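PDB 4AXS: carbamate kinase from Mycoplasma penetrans, which probably catalyses the reversible transfer of a phosphoryl group between ATP and carbamate, a step of the arginine deiminase pathway. Local coordinates for residues A[26-31]-A[63-68]; A[72-77]-A[101-106]; A[129-134]-A[206-211]; A[133-138]-A[188-193]. All blocks are in the same frame, centred on the assembly; numbering follows the deposited sequence.

Contact 1: A[26-31]-A[63-68]; sequences RIVIAL and EVIVGH
Arg26 and Glu63 join their charged ends where two neighbouring strands begin, with the guanidinium and carboxylate planes turned 61° apart. The acid lies at the edge of the guanidinium: Arg26 NE donates to Glu63 OE1 at 3.1 Å, arriving from above the carboxylate plane, and Arg26 NH2 makes a salt bridge to Glu63 OE2 whose modelled length is too short to trust. The arginine chain leaves the backbone opposite its N (chi1 -168°) and bends at chi3 (-76°), which swings the guanidinium round to the acid. On the way Arg26 CG rests 3.7 Å from Ile65 CD1, its aliphatic stem packing on the isoleucine while its charged end goes on to the acid; NH1 goes to Val243 O. From here the chains run parallel in the main sheet of the amino acid kinase fold, with strand 27-31 between 64-68 and 247-251. Ile29 N bonds Ile65 O at 3.0 Å and Leu31 N bonds Gly67 O at 3.1 Å, while the bond from Gly67 N to Ile29 O is weak. Beta-branched residues suit the extended backbone and fill both faces. On one, Val28 CG2 meets Ile65 CB at 3.8 Å, and helix 232-242 packs on Val28; on the other, Ile29 CD1 slants across Val64 CG1 at 3.8 Å, where Leu57 of helix 48-59 packs on both. His68 turns its ring away from Leu31, and its NE2 is hydrogen-bonded to Tyr130 OH.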
loop_
_atom_site.group_PDB
_atom_site.type_symbol
_atom_site.label_atom_id
_atom_site.label_comp_id
_atom_site.label_asym_id
_atom_site.label_seq_id
_atom_site.Cartn_x
_atom_site.Cartn_y
_atom_site.Cartn_z
ATOM N N ARG A 26 -11.065 18.441 13.004
ATOM C CA ARG A 26 -10.568 17.117 12.652
ATOM C C ARG A 26 -11.727 16.168 12.364
ATOM O O ARG A 26 -12.717 16.141 13.103
ATOM C CB ARG A 26 -9.675 16.557 13.766
ATOM C CG ARG A 26 -8.881 15.320 13.352
ATOM C CD ARG A 26 -7.769 14.987 14.336
ATOM N NE ARG A 26 -6.636 15.893 14.183
ATOM C CZ ARG A 26 -5.453 15.723 14.770
ATOM N NH1 ARG A 26 -5.245 14.672 15.554
ATOM N NH2 ARG A 26 -4.477 16.601 14.576
ATOM N N ILE A 27 -11.602 15.390 11.290
ATOM C CA ILE A 27 -12.697 14.535 10.825
ATOM C C ILE A 27 -12.221 13.240 10.165
ATOM O O ILE A 27 -11.502 13.274 9.168
ATOM C CB ILE A 27 -13.566 15.267 9.796
ATOM C CG1 ILE A 27 -14.105 16.576 10.384
ATOM C CG2 ILE A 27 -14.688 14.360 9.325
ATOM C CD1 ILE A 27 -14.612 17.559 9.343
ATOM N N VAL A 28 -12.635 12.102 10.717
ATOM C CA VAL A 28 -12.320 10.808 10.133
ATOM C C VAL A 28 -13.489 10.316 9.313
ATOM O O VAL A 28 -14.612 10.182 9.819
ATOM C CB VAL A 28 -12.015 9.759 11.202
ATOM C CG1 VAL A 28 -11.893 8.392 10.558
ATOM C CG2 VAL A 28 -10.731 10.117 11.946
ATOM N N ILE A 29 -13.234 10.037 8.045
ATOM C CA ILE A 29 -14.292 9.621 7.138
ATOM C C ILE A 29 -14.051 8.199 6.651
ATOM O O ILE A 29 -12.946 7.862 6.260
ATOM C CB ILE A 29 -14.409 10.583 5.929
ATOM C CG1 ILE A 29 -14.490 12.030 6.411
ATOM C CG2 ILE A 29 -15.641 10.254 5.092
ATOM C CD1 ILE A 29 -14.837 13.027 5.320
ATOM N N ALA A 30 -15.094 7.376 6.677
ATOM C CA ALA A 30 -14.985 5.982 6.268
ATOM C C ALA A 30 -15.870 5.676 5.061
ATOM O O ALA A 30 -17.085 5.803 5.127
ATOM C CB ALA A 30 -15.342 5.066 7.436
ATOM N N LEU A 31 -15.253 5.254 3.961
ATOM C CA LEU A 31 -15.970 5.032 2.700
ATOM C C LEU A 31 -16.190 3.550 2.393
ATOM O O LEU A 31 -15.231 2.797 2.209
ATOM C CB LEU A 31 -15.196 5.687 1.556
ATOM C CG LEU A 31 -15.609 5.471 0.100
ATOM C CD1 LEU A 31 -16.920 6.139 -0.217
ATOM C CD2 LEU A 31 -14.508 6.033 -0.796
ATOM N N GLU A 63 -9.038 18.916 9.376
ATOM C CA GLU A 63 -8.121 17.817 9.117
ATOM C C GLU A 63 -8.960 16.586 8.787
ATOM O O GLU A 63 -9.732 16.130 9.621
ATOM C CB GLU A 63 -7.273 17.515 10.359
ATOM C CG GLU A 63 -6.551 18.713 10.980
ATOM C CD GLU A 63 -6.342 18.534 12.479
ATOM O OE1 GLU A 63 -7.320 18.739 13.241
ATOM O OE2 GLU A 63 -5.217 18.176 12.897
ATOM N N VAL A 64 -8.818 16.055 7.574
ATOM C CA VAL A 64 -9.550 14.856 7.174
ATOM C C VAL A 64 -8.630 13.645 7.112
ATOM O O VAL A 64 -7.751 13.557 6.251
ATOM C CB VAL A 64 -10.254 15.014 5.797
ATOM C CG1 VAL A 64 -11.067 13.764 5.461
ATOM C CG2 VAL A 64 -11.142 16.254 5.770
ATOM N N ILE A 65 -8.835 12.719 8.042
ATOM C CA ILE A 65 -8.195 11.415 8.002
ATOM C C ILE A 65 -9.085 10.490 7.179
ATOM O O ILE A 65 -10.275 10.363 7.449
ATOM C CB ILE A 65 -8.056 10.844 9.406
ATOM C CG1 ILE A 65 -7.146 11.738 10.258
ATOM C CG2 ILE A 65 -7.509 9.420 9.349
ATOM C CD1 ILE A 65 -7.714 13.095 10.611
ATOM N N VAL A 66 -8.521 9.849 6.160
ATOM C CA VAL A 66 -9.352 9.076 5.238
ATOM C C VAL A 66 -9.193 7.561 5.359
ATOM O O VAL A 66 -8.094 7.062 5.620
ATOM C CB VAL A 66 -9.130 9.521 3.788
ATOM C CG1 VAL A 66 -10.079 8.785 2.872
ATOM C CG2 VAL A 66 -9.341 11.019 3.673
ATOM N N GLY A 67 -10.302 6.844 5.174
ATOM C CA GLY A 67 -10.341 5.395 5.286
ATOM C C GLY A 67 -11.365 4.803 4.336
ATOM O O GLY A 67 -12.141 5.537 3.735
ATOM N N HIS A 68 -11.370 3.479 4.189
ATOM C CA HIS A 68 -12.239 2.821 3.214
ATOM C C HIS A 68 -12.359 1.329 3.472
ATOM O O HIS A 68 -11.457 0.715 4.042
ATOM C CB HIS A 68 -11.713 3.032 1.793
ATOM C CG HIS A 68 -10.422 2.321 1.517
ATOM N ND1 HIS A 68 -10.367 1.004 1.115
ATOM C CD2 HIS A 68 -9.140 2.747 1.588
ATOM C CE1 HIS A 68 -9.108 0.642 0.969
ATOM N NE2 HIS A 68 -8.343 1.683 1.244
#

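Contact 2: A[72-77]-A[101-106]; sequences PQVGMI and GMSQGY
The Tyr106 ring is met by three side chains of the opposite helix, Gln73, Met76 and Ile77, all of them approaching obliquely, neither squarely over a face nor at the edge. Closest is the methyl of Met76, whose CE lies 3.5 Å from Tyr106 CE2; the thioether chain runs at about a right angle to the tyrosine, and an unbranched, flexible methionine can bring its methyl up to a ring at such a slant. Gln73 also crosses the tyrosine nearly at a right angle, its amide plane 36° from the ring plane, but it touches with aliphatic carbon: Gln73 CG is 4.0 Å from Tyr106 CE2. A bend at chi2 (65°) then leads the amide away, so that NE2 reaches Gly33 O. Ile77 divides its two branches. Ile77 CD1 comes 4.1 Å from Tyr106 CD2 and 3.8 Å from Ser103 CA, while Ile77 CG2 touches Met102 SD at 3.8 Å. Between the helices Ser103 is small enough for Val74 to come close, with Val74 CB 3.8 Å from Ser103 CB, and its buried hydroxyl is hydrogen-bonded to Gly100 O and to Asn70 ND2. Outside this pair, Phe81 of the second subunit packs on Met76 and Ile77, and Met102 of that subunit packs on Met102 and Tyr106. The whole is a largely apolar packing of helices 71-83 and 96-121 of the amino acid kinase fold, which cross steeply, their axes 122° apart, at the dimer interface.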
loop_
_atom_site.group_PDB
_atom_site.type_symbol
_atom_site.label_atom_id
_atom_site.label_comp_id
_atom_site.label_asym_id
_atom_site.label_seq_id
_atom_site.Cartn_x
_atom_site.Cartn_y
_atom_site.Cartn_z
ATOM N N PRO A 72 -15.950 -5.845 -1.635
ATOM C CA PRO A 72 -15.958 -6.302 -3.025
ATOM C C PRO A 72 -14.540 -6.429 -3.628
ATOM O O PRO A 72 -14.254 -7.389 -4.345
ATOM C CB PRO A 72 -16.755 -5.203 -3.753
ATOM C CG PRO A 72 -17.507 -4.470 -2.687
ATOM C CD PRO A 72 -16.647 -4.557 -1.464
ATOM N N GLN A 73 -13.660 -5.476 -3.346
ATOM C CA GLN A 73 -12.377 -5.440 -4.043
ATOM C C GLN A 73 -11.505 -6.605 -3.637
ATOM O O GLN A 73 -10.828 -7.186 -4.479
ATOM C CB GLN A 73 -11.644 -4.116 -3.806
ATOM C CG GLN A 73 -12.414 -2.888 -4.287
ATOM C CD GLN A 73 -13.726 -2.654 -3.519
ATOM O OE1 GLN A 73 -13.906 -3.131 -2.388
ATOM N NE2 GLN A 73 -14.637 -1.911 -4.136
ATOM N N VAL A 74 -11.521 -6.949 -2.351
ATOM C CA VAL A 74 -10.678 -8.031 -1.869
ATOM C C VAL A 74 -11.230 -9.353 -2.369
ATOM O O VAL A 74 -10.476 -10.234 -2.776
ATOM C CB VAL A 74 -10.497 -8.030 -0.325
ATOM C CG1 VAL A 74 -11.801 -8.423 0.397
ATOM C CG2 VAL A 74 -9.370 -8.964 0.069
ATOM N N GLY A 75 -12.548 -9.480 -2.361
ATOM C CA GLY A 75 -13.201 -10.623 -2.967
ATOM C C GLY A 75 -12.860 -10.813 -4.440
ATOM O O GLY A 75 -12.600 -11.926 -4.866
ATOM N N MET A 76 -12.863 -9.761 -5.226
ATOM C CA MET A 76 -12.571 -9.884 -6.631
ATOM C C MET A 76 -11.193 -10.398 -6.879
ATOM O O MET A 76 -10.952 -11.107 -7.833
ATOM C CB MET A 76 -12.685 -8.546 -7.319
ATOM C CG MET A 76 -11.692 -8.331 -8.428
ATOM S SD MET A 76 -11.966 -6.759 -9.241
ATOM C CE MET A 76 -10.531 -5.878 -8.689
ATOM N N ILE A 77 -10.284 -10.020 -6.008
ATOM C CA ILE A 77 -8.899 -10.313 -6.182
ATOM C C ILE A 77 -8.631 -11.694 -5.711
ATOM O O ILE A 77 -7.806 -12.364 -6.244
ATOM C CB ILE A 77 -8.016 -9.356 -5.366
ATOM C CG1 ILE A 77 -7.915 -7.994 -6.044
ATOM C CG2 ILE A 77 -6.652 -9.952 -5.182
ATOM C CD1 ILE A 77 -7.541 -6.850 -5.139
ATOM N N GLY A 101 -3.839 -7.313 1.196
ATOM C CA GLY A 101 -2.669 -6.495 0.961
ATOM C C GLY A 101 -2.788 -5.864 -0.416
ATOM O O GLY A 101 -2.572 -4.657 -0.592
ATOM N N MET A 102 -3.157 -6.691 -1.390
ATOM C CA MET A 102 -3.357 -6.240 -2.757
ATOM C C MET A 102 -4.564 -5.321 -2.853
ATOM O O MET A 102 -4.582 -4.384 -3.655
ATOM C CB MET A 102 -3.560 -7.443 -3.675
ATOM C CG MET A 102 -2.464 -8.491 -3.581
ATOM S SD MET A 102 -2.855 -9.899 -4.624
ATOM C CE MET A 102 -1.478 -11.005 -4.262
ATOM N N SER A 103 -5.582 -5.586 -2.041
ATOM C CA SER A 103 -6.777 -4.752 -2.101
ATOM C C SER A 103 -6.460 -3.327 -1.659
ATOM O O SER A 103 -6.959 -2.377 -2.254
ATOM C CB SER A 103 -7.918 -5.337 -1.273
ATOM O OG SER A 103 -7.676 -5.207 0.113
ATOM N N GLN A 104 -5.611 -3.190 -0.637
ATOM C CA GLN A 104 -5.218 -1.873 -0.132
ATOM C C GLN A 104 -4.437 -1.057 -1.159
ATOM O O GLN A 104 -4.697 0.130 -1.344
ATOM C CB GLN A 104 -4.392 -1.995 1.149
ATOM C CG GLN A 104 -5.218 -2.302 2.391
ATOM C CD GLN A 104 -4.400 -2.296 3.662
ATOM O OE1 GLN A 104 -3.746 -1.316 3.992
ATOM N NE2 GLN A 104 -4.461 -3.383 4.398
ATOM N N GLY A 105 -3.482 -1.698 -1.830
ATOM C CA GLY A 105 -2.662 -1.003 -2.799
ATOM C C GLY A 105 -3.421 -0.764 -4.084
ATOM O O GLY A 105 -3.146 0.187 -4.837
ATOM N N TYR A 106 -4.391 -1.632 -4.345
ATOM C CA TYR A 106 -5.255 -1.427 -5.491
ATOM C C TYR A 106 -6.124 -0.197 -5.215
ATOM O O TYR A 106 -6.153 0.748 -6.005
ATOM C CB TYR A 106 -6.073 -2.687 -5.765
ATOM C CG TYR A 106 -7.280 -2.497 -6.665
ATOM C CD1 TYR A 106 -7.169 -1.818 -7.875
ATOM C CD2 TYR A 106 -8.533 -3.021 -6.305
ATOM C CE1 TYR A 106 -8.269 -1.651 -8.702
ATOM C CE2 TYR A 106 -9.629 -2.863 -7.122
ATOM C CZ TYR A 106 -9.492 -2.173 -8.323
ATOM O OH TYR A 106 -10.581 -2.004 -9.148
#

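Contact 3: A[129-134]-A[206-211]; sequences LYFLTQ and CIVGGG
Leu129 O and Ile207 O are both engaged by backbone N-H groups of the facing chain, Ile207 N reaching Leu129 O at 2.7 Å and Phe131 N reaching Ile207 O at 3.0 Å. These bonds make a short parallel pair of strands, after which the chains separate and other groups take over the pairing. Thr133 OG1, placed beside its own backbone N by a chi1 of -56°, accepts from Gly209 N at 3.0 Å, so a threonine hydroxyl stands in for a main-chain carbonyl. Further on, a water serves two peptide groups: it donates to Phe131 O at 2.7 Å and accepts from Gly210 N at 3.0 Å. The phenol of Tyr130 finds its main partner in His68 NE2, and Gly210, lacking a side chain, lets Tyr130 OH come within 3.4 Å of Gly210 CA. Tyr130 crosses Ile207 at about a right angle, its CD2 against Ile207 CG2, and Ile207 O sits over one ring face, offset toward the rim. Phe131 lies beside Val208, pointing the same way, while Cys206 presents both CB and sulfur to its ring edge, Cys206 SG 5.4 Å from the Phe131 centroid. Phe131 also meets Phe131 of the second subunit, to which Tyr130 and Leu132 make backbone hydrogen bonds. Gly209, with positive phi, opens the glycine-rich loop. Where regular strand pairing has ended, a hydroxyl and a water thus satisfy the buried N-H groups of Gly209 and Gly210.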
loop_
_atom_site.group_PDB
_atom_site.type_symbol
_atom_site.label_atom_id
_atom_site.label_comp_id
_atom_site.label_asym_id
_atom_site.label_seq_id
_atom_site.Cartn_x
_atom_site.Cartn_y
_atom_site.Cartn_z
ATOM N N LEU A 129 -1.153 10.868 1.729
ATOM C CA LEU A 129 -0.420 9.631 2.013
ATOM C C LEU A 129 -1.343 8.401 2.085
ATOM O O LEU A 129 -2.493 8.519 2.478
ATOM C CB LEU A 129 0.320 9.771 3.344
ATOM C CG LEU A 129 1.728 10.374 3.384
ATOM C CD1 LEU A 129 1.995 11.247 2.174
ATOM C CD2 LEU A 129 1.944 11.150 4.689
ATOM N N TYR A 130 -0.835 7.228 1.698
ATOM C CA TYR A 130 -1.549 5.964 1.889
ATOM C C TYR A 130 -0.658 4.981 2.611
ATOM O O TYR A 130 0.279 4.450 2.021
ATOM C CB TYR A 130 -2.035 5.320 0.575
ATOM C CG TYR A 130 -3.003 4.173 0.830
ATOM C CD1 TYR A 130 -2.545 2.912 1.228
ATOM C CD2 TYR A 130 -4.377 4.366 0.725
ATOM C CE1 TYR A 130 -3.424 1.880 1.495
ATOM C CE2 TYR A 130 -5.278 3.342 0.983
ATOM C CZ TYR A 130 -4.807 2.106 1.375
ATOM O OH TYR A 130 -5.719 1.104 1.628
ATOM N N PHE A 131 -0.950 4.737 3.884
ATOM C CA PHE A 131 -0.215 3.750 4.658
ATOM C C PHE A 131 -0.839 2.368 4.517
ATOM O O PHE A 131 -1.999 2.153 4.863
ATOM C CB PHE A 131 -0.178 4.124 6.139
ATOM C CG PHE A 131 0.346 5.493 6.405
ATOM C CD1 PHE A 131 -0.509 6.582 6.440
ATOM C CD2 PHE A 131 1.697 5.702 6.631
ATOM C CE1 PHE A 131 -0.029 7.857 6.683
ATOM C CE2 PHE A 131 2.184 6.980 6.879
ATOM C CZ PHE A 131 1.314 8.054 6.906
ATOM N N LEU A 132 -0.062 1.423 4.022
ATOM C CA LEU A 132 -0.453 0.033 4.119
ATOM C C LEU A 132 -0.744 -0.238 5.605
ATOM O O LEU A 132 0.061 0.133 6.464
ATOM C CB LEU A 132 0.690 -0.837 3.587
ATOM C CG LEU A 132 0.481 -2.327 3.314
ATOM C CD1 LEU A 132 1.189 -3.148 4.375
ATOM C CD2 LEU A 132 -1.000 -2.721 3.218
ATOM N N THR A 133 -1.887 -0.856 5.914
ATOM C CA THR A 133 -2.328 -0.998 7.305
ATOM C C THR A 133 -2.444 -2.427 7.854
ATOM O O THR A 133 -3.186 -3.262 7.333
ATOM C CB THR A 133 -3.683 -0.272 7.542
ATOM O OG1 THR A 133 -3.570 1.105 7.154
ATOM C CG2 THR A 133 -4.128 -0.372 9.026
ATOM N N GLN A 134 -1.713 -2.696 8.930
ATOM C CA GLN A 134 -1.888 -3.940 9.674
ATOM C C GLN A 134 -2.574 -3.645 11.008
ATOM O O GLN A 134 -2.110 -2.814 11.802
ATOM C CB GLN A 134 -0.557 -4.679 9.874
ATOM C CG GLN A 134 -0.210 -5.630 8.723
ATOM C CD GLN A 134 1.092 -6.413 8.941
ATOM O OE1 GLN A 134 2.174 -5.937 8.618
ATOM N NE2 GLN A 134 0.980 -7.620 9.481
ATOM N N CYS A 206 -3.990 11.787 5.409
ATOM C CA CYS A 206 -3.540 10.408 5.540
ATOM C C CYS A 206 -4.629 9.376 5.297
ATOM O O CYS A 206 -5.656 9.387 5.961
ATOM C CB CYS A 206 -3.027 10.176 6.957
ATOM S SG CYS A 206 -1.819 11.349 7.537
ATOM N N ILE A 207 -4.371 8.444 4.382
ATOM C CA ILE A 207 -5.309 7.363 4.109
ATOM C C ILE A 207 -4.846 6.098 4.812
ATOM O O ILE A 207 -3.745 5.607 4.560
ATOM C CB ILE A 207 -5.459 7.109 2.603
ATOM C CG1 ILE A 207 -5.664 8.433 1.862
ATOM C CG2 ILE A 207 -6.601 6.145 2.340
ATOM C CD1 ILE A 207 -5.639 8.302 0.357
ATOM N N VAL A 208 -5.691 5.585 5.702
ATOM C CA VAL A 208 -5.352 4.417 6.509
ATOM C C VAL A 208 -6.538 3.487 6.721
ATOM O O VAL A 208 -7.681 3.806 6.353
ATOM C CB VAL A 208 -4.850 4.827 7.889
ATOM C CG1 VAL A 208 -3.496 5.503 7.786
ATOM C CG2 VAL A 208 -5.861 5.734 8.564
ATOM N N GLY A 209 -6.262 2.337 7.332
ATOM C CA GLY A 209 -7.299 1.360 7.644
ATOM C C GLY A 209 -8.036 0.857 6.414
ATOM O O GLY A 209 -9.250 0.591 6.470
ATOM N N GLY A 210 -7.311 0.732 5.299
ATOM C CA GLY A 210 -7.893 0.222 4.067
ATOM C C GLY A 210 -8.478 -1.157 4.303
ATOM O O GLY A 210 -7.789 -2.041 4.797
ATOM N N GLY A 211 -9.760 -1.332 3.990
ATOM C CA GLY A 211 -10.443 -2.592 4.223
ATOM C C GLY A 211 -10.383 -3.018 5.675
ATOM O O GLY A 211 -10.596 -4.185 5.998
HETATM O O HOH W 1 -4.524 1.385 4.520
#

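Contact 4: A[133-138]-A[188-193]; sequences TQTIVD and VDFIGI
Chi1 values of -67° at Thr135 and -41° at Phe190 set the threonine hydroxyl and the phenyl ring each beside its own backbone N, and the two side chains then run side by side. Thr135 OG1 arrives in the plane of the Phe190 ring, at its edge, 3.3 Å from Phe190 CD1, while its hydrogen bond goes to Gly212 O. Asp189 has CG between its backbone N and carbonyl carbon (chi1 67°), which lays the carboxylate along Ile136, Asp189 OD1 3.3 Å from Ile136 CB. Ile136 faces both Val188 and Asp189, a classic beta bulge in an otherwise regular antiparallel pair: Ile136 N bonds Asp189 O at 2.6 Å, and Val188 N returns to Ile136 O at 2.8 Å. Ile136 CG2 also touches Val188 CG2 at 3.6 Å; beta-branched Thr135 and Ile136 suit the extended strand. Past the bulge, Ile191 N meets Gln134 O at 3.2 Å in the carbonyl plane, and Ile191 lies alongside the aliphatic part of Gln134. Gln134 NE2 is hydrogen-bonded to both Thr216 OG1 and Thr113 OG1 of the second subunit. Backbone bonds thus fix the edge strand 187-190 to strand 134-137, whose Thr135 and Gln134 reach the glycine-rich loop and the dimer interface.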
loop_
_atom_site.group_PDB
_atom_site.type_symbol
_atom_site.label_atom_id
_atom_site.label_comp_id
_atom_site.label_asym_id
_atom_site.label_seq_id
_atom_site.Cartn_x
_atom_site.Cartn_y
_atom_site.Cartn_z
ATOM N N THR A 133 -1.887 -0.856 5.914
ATOM C CA THR A 133 -2.328 -0.998 7.305
ATOM C C THR A 133 -2.444 -2.427 7.854
ATOM O O THR A 133 -3.186 -3.262 7.333
ATOM C CB THR A 133 -3.683 -0.272 7.542
ATOM O OG1 THR A 133 -3.570 1.105 7.154
ATOM C CG2 THR A 133 -4.128 -0.372 9.026
ATOM N N GLN A 134 -1.713 -2.696 8.930
ATOM C CA GLN A 134 -1.888 -3.940 9.674
ATOM C C GLN A 134 -2.574 -3.645 11.008
ATOM O O GLN A 134 -2.110 -2.814 11.802
ATOM C CB GLN A 134 -0.557 -4.679 9.874
ATOM C CG GLN A 134 -0.210 -5.630 8.723
ATOM C CD GLN A 134 1.092 -6.413 8.941
ATOM O OE1 GLN A 134 2.174 -5.937 8.618
ATOM N NE2 GLN A 134 0.980 -7.620 9.481
ATOM N N THR A 135 -3.705 -4.306 11.227
ATOM C CA THR A 135 -4.493 -4.072 12.414
ATOM C C THR A 135 -4.235 -5.155 13.436
ATOM O O THR A 135 -4.394 -6.341 13.162
ATOM C CB THR A 135 -6.007 -3.991 12.110
ATOM O OG1 THR A 135 -6.281 -2.825 11.328
ATOM C CG2 THR A 135 -6.828 -3.932 13.423
ATOM N N ILE A 136 -3.827 -4.714 14.620
ATOM C CA ILE A 136 -3.601 -5.593 15.748
ATOM C C ILE A 136 -4.919 -6.068 16.338
ATOM O O ILE A 136 -5.814 -5.279 16.657
ATOM C CB ILE A 136 -2.791 -4.887 16.843
ATOM C CG1 ILE A 136 -1.619 -4.110 16.230
ATOM C CG2 ILE A 136 -2.297 -5.892 17.863
ATOM C CD1 ILE A 136 -0.514 -4.997 15.701
ATOM N N VAL A 137 -5.045 -7.380 16.451
ATOM C CA VAL A 137 -6.153 -7.963 17.180
ATOM C C VAL A 137 -5.558 -8.944 18.173
ATOM O O VAL A 137 -4.431 -9.431 17.986
ATOM C CB VAL A 137 -7.143 -8.677 16.252
ATOM C CG1 VAL A 137 -7.729 -7.686 15.262
ATOM C CG2 VAL A 137 -6.454 -9.816 15.523
ATOM N N ASP A 138 -6.299 -9.195 19.243
ATOM C CA ASP A 138 -5.940 -10.194 20.229
ATOM C C ASP A 138 -6.281 -11.570 19.654
ATOM O O ASP A 138 -7.312 -11.733 18.989
ATOM C CB ASP A 138 -6.694 -9.902 21.535
ATOM C CG ASP A 138 -6.987 -11.147 22.343
ATOM O OD1 ASP A 138 -6.129 -11.547 23.161
ATOM O OD2 ASP A 138 -8.091 -11.711 22.168
ATOM N N VAL A 188 -7.464 -3.607 18.196
ATOM C CA VAL A 188 -6.853 -2.978 19.368
ATOM C C VAL A 188 -5.807 -1.899 19.040
ATOM O O VAL A 188 -5.691 -0.903 19.758
ATOM C CB VAL A 188 -6.292 -4.027 20.330
ATOM C CG1 VAL A 188 -7.336 -5.112 20.543
ATOM C CG2 VAL A 188 -5.036 -4.629 19.772
ATOM N N ASP A 189 -5.041 -2.099 17.972
ATOM C CA ASP A 189 -4.290 -0.989 17.373
ATOM C C ASP A 189 -3.629 -1.313 16.039
ATOM O O ASP A 189 -4.079 -2.187 15.312
ATOM C CB ASP A 189 -3.284 -0.336 18.336
ATOM C CG ASP A 189 -2.153 -1.248 18.703
ATOM O OD1 ASP A 189 -2.438 -2.421 19.012
ATOM O OD2 ASP A 189 -0.986 -0.786 18.694
ATOM N N PHE A 190 -2.574 -0.575 15.713
ATOM C CA PHE A 190 -2.084 -0.563 14.344
ATOM C C PHE A 190 -0.596 -0.311 14.281
ATOM O O PHE A 190 -0.063 0.470 15.055
ATOM C CB PHE A 190 -2.851 0.491 13.533
ATOM C CG PHE A 190 -4.332 0.523 13.830
ATOM C CD1 PHE A 190 -5.192 -0.388 13.224
ATOM C CD2 PHE A 190 -4.863 1.448 14.726
ATOM C CE1 PHE A 190 -6.562 -0.367 13.492
ATOM C CE2 PHE A 190 -6.250 1.472 15.005
ATOM C CZ PHE A 190 -7.087 0.560 14.389
ATOM N N ILE A 191 0.071 -0.976 13.345
ATOM C CA ILE A 191 1.528 -0.975 13.312
ATOM C C ILE A 191 2.216 0.396 13.388
ATOM O O ILE A 191 3.251 0.534 14.043
ATOM C CB ILE A 191 2.078 -1.811 12.142
ATOM C CG1 ILE A 191 1.940 -3.301 12.470
ATOM C CG2 ILE A 191 3.546 -1.475 11.870
ATOM C CD1 ILE A 191 3.044 -4.171 11.870
ATOM N N GLY A 192 1.664 1.414 12.743
ATOM C CA GLY A 192 2.339 2.703 12.754
ATOM C C GLY A 192 1.549 3.868 13.315
ATOM O O GLY A 192 1.887 5.023 13.038
ATOM N N ILE A 193 0.506 3.571 14.099
ATOM C CA ILE A 193 -0.385 4.602 14.614
ATOM C C ILE A 193 0.435 5.756 15.122
ATOM O O ILE A 193 0.209 6.905 14.748
ATOM C CB ILE A 193 -1.253 4.103 15.781
ATOM C CG1 ILE A 193 -0.821 2.705 16.199
ATOM C CG2 ILE A 193 -2.731 4.142 15.402
ATOM C CD1 ILE A 193 -1.267 2.307 17.572
#

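In the fold
All four contacts belong to one amino acid kinase fold. Contact 1 lies in the main sheet; strand 64-68 leads into helix 71-83, which opens contact 2, their centres about 20 Å apart. Helix 96-121 then leads to strand 128-130 of contact 3, followed, after a short connection, by strand 134-137 of another sheet in contact 4; these two share Thr133 and Gln134. Contact 3 borders strand 64-68 through backbone bonds of Cys206 and Val208 to Val66, its centre about 11 Å from those of contacts 1 and 4. Gln104 OE1 of helix 96-121 probably hydrogen-bonds Thr133 N. Contacts 2, 3 and 4 touch the second subunit, so the dimer interface is built partly from them.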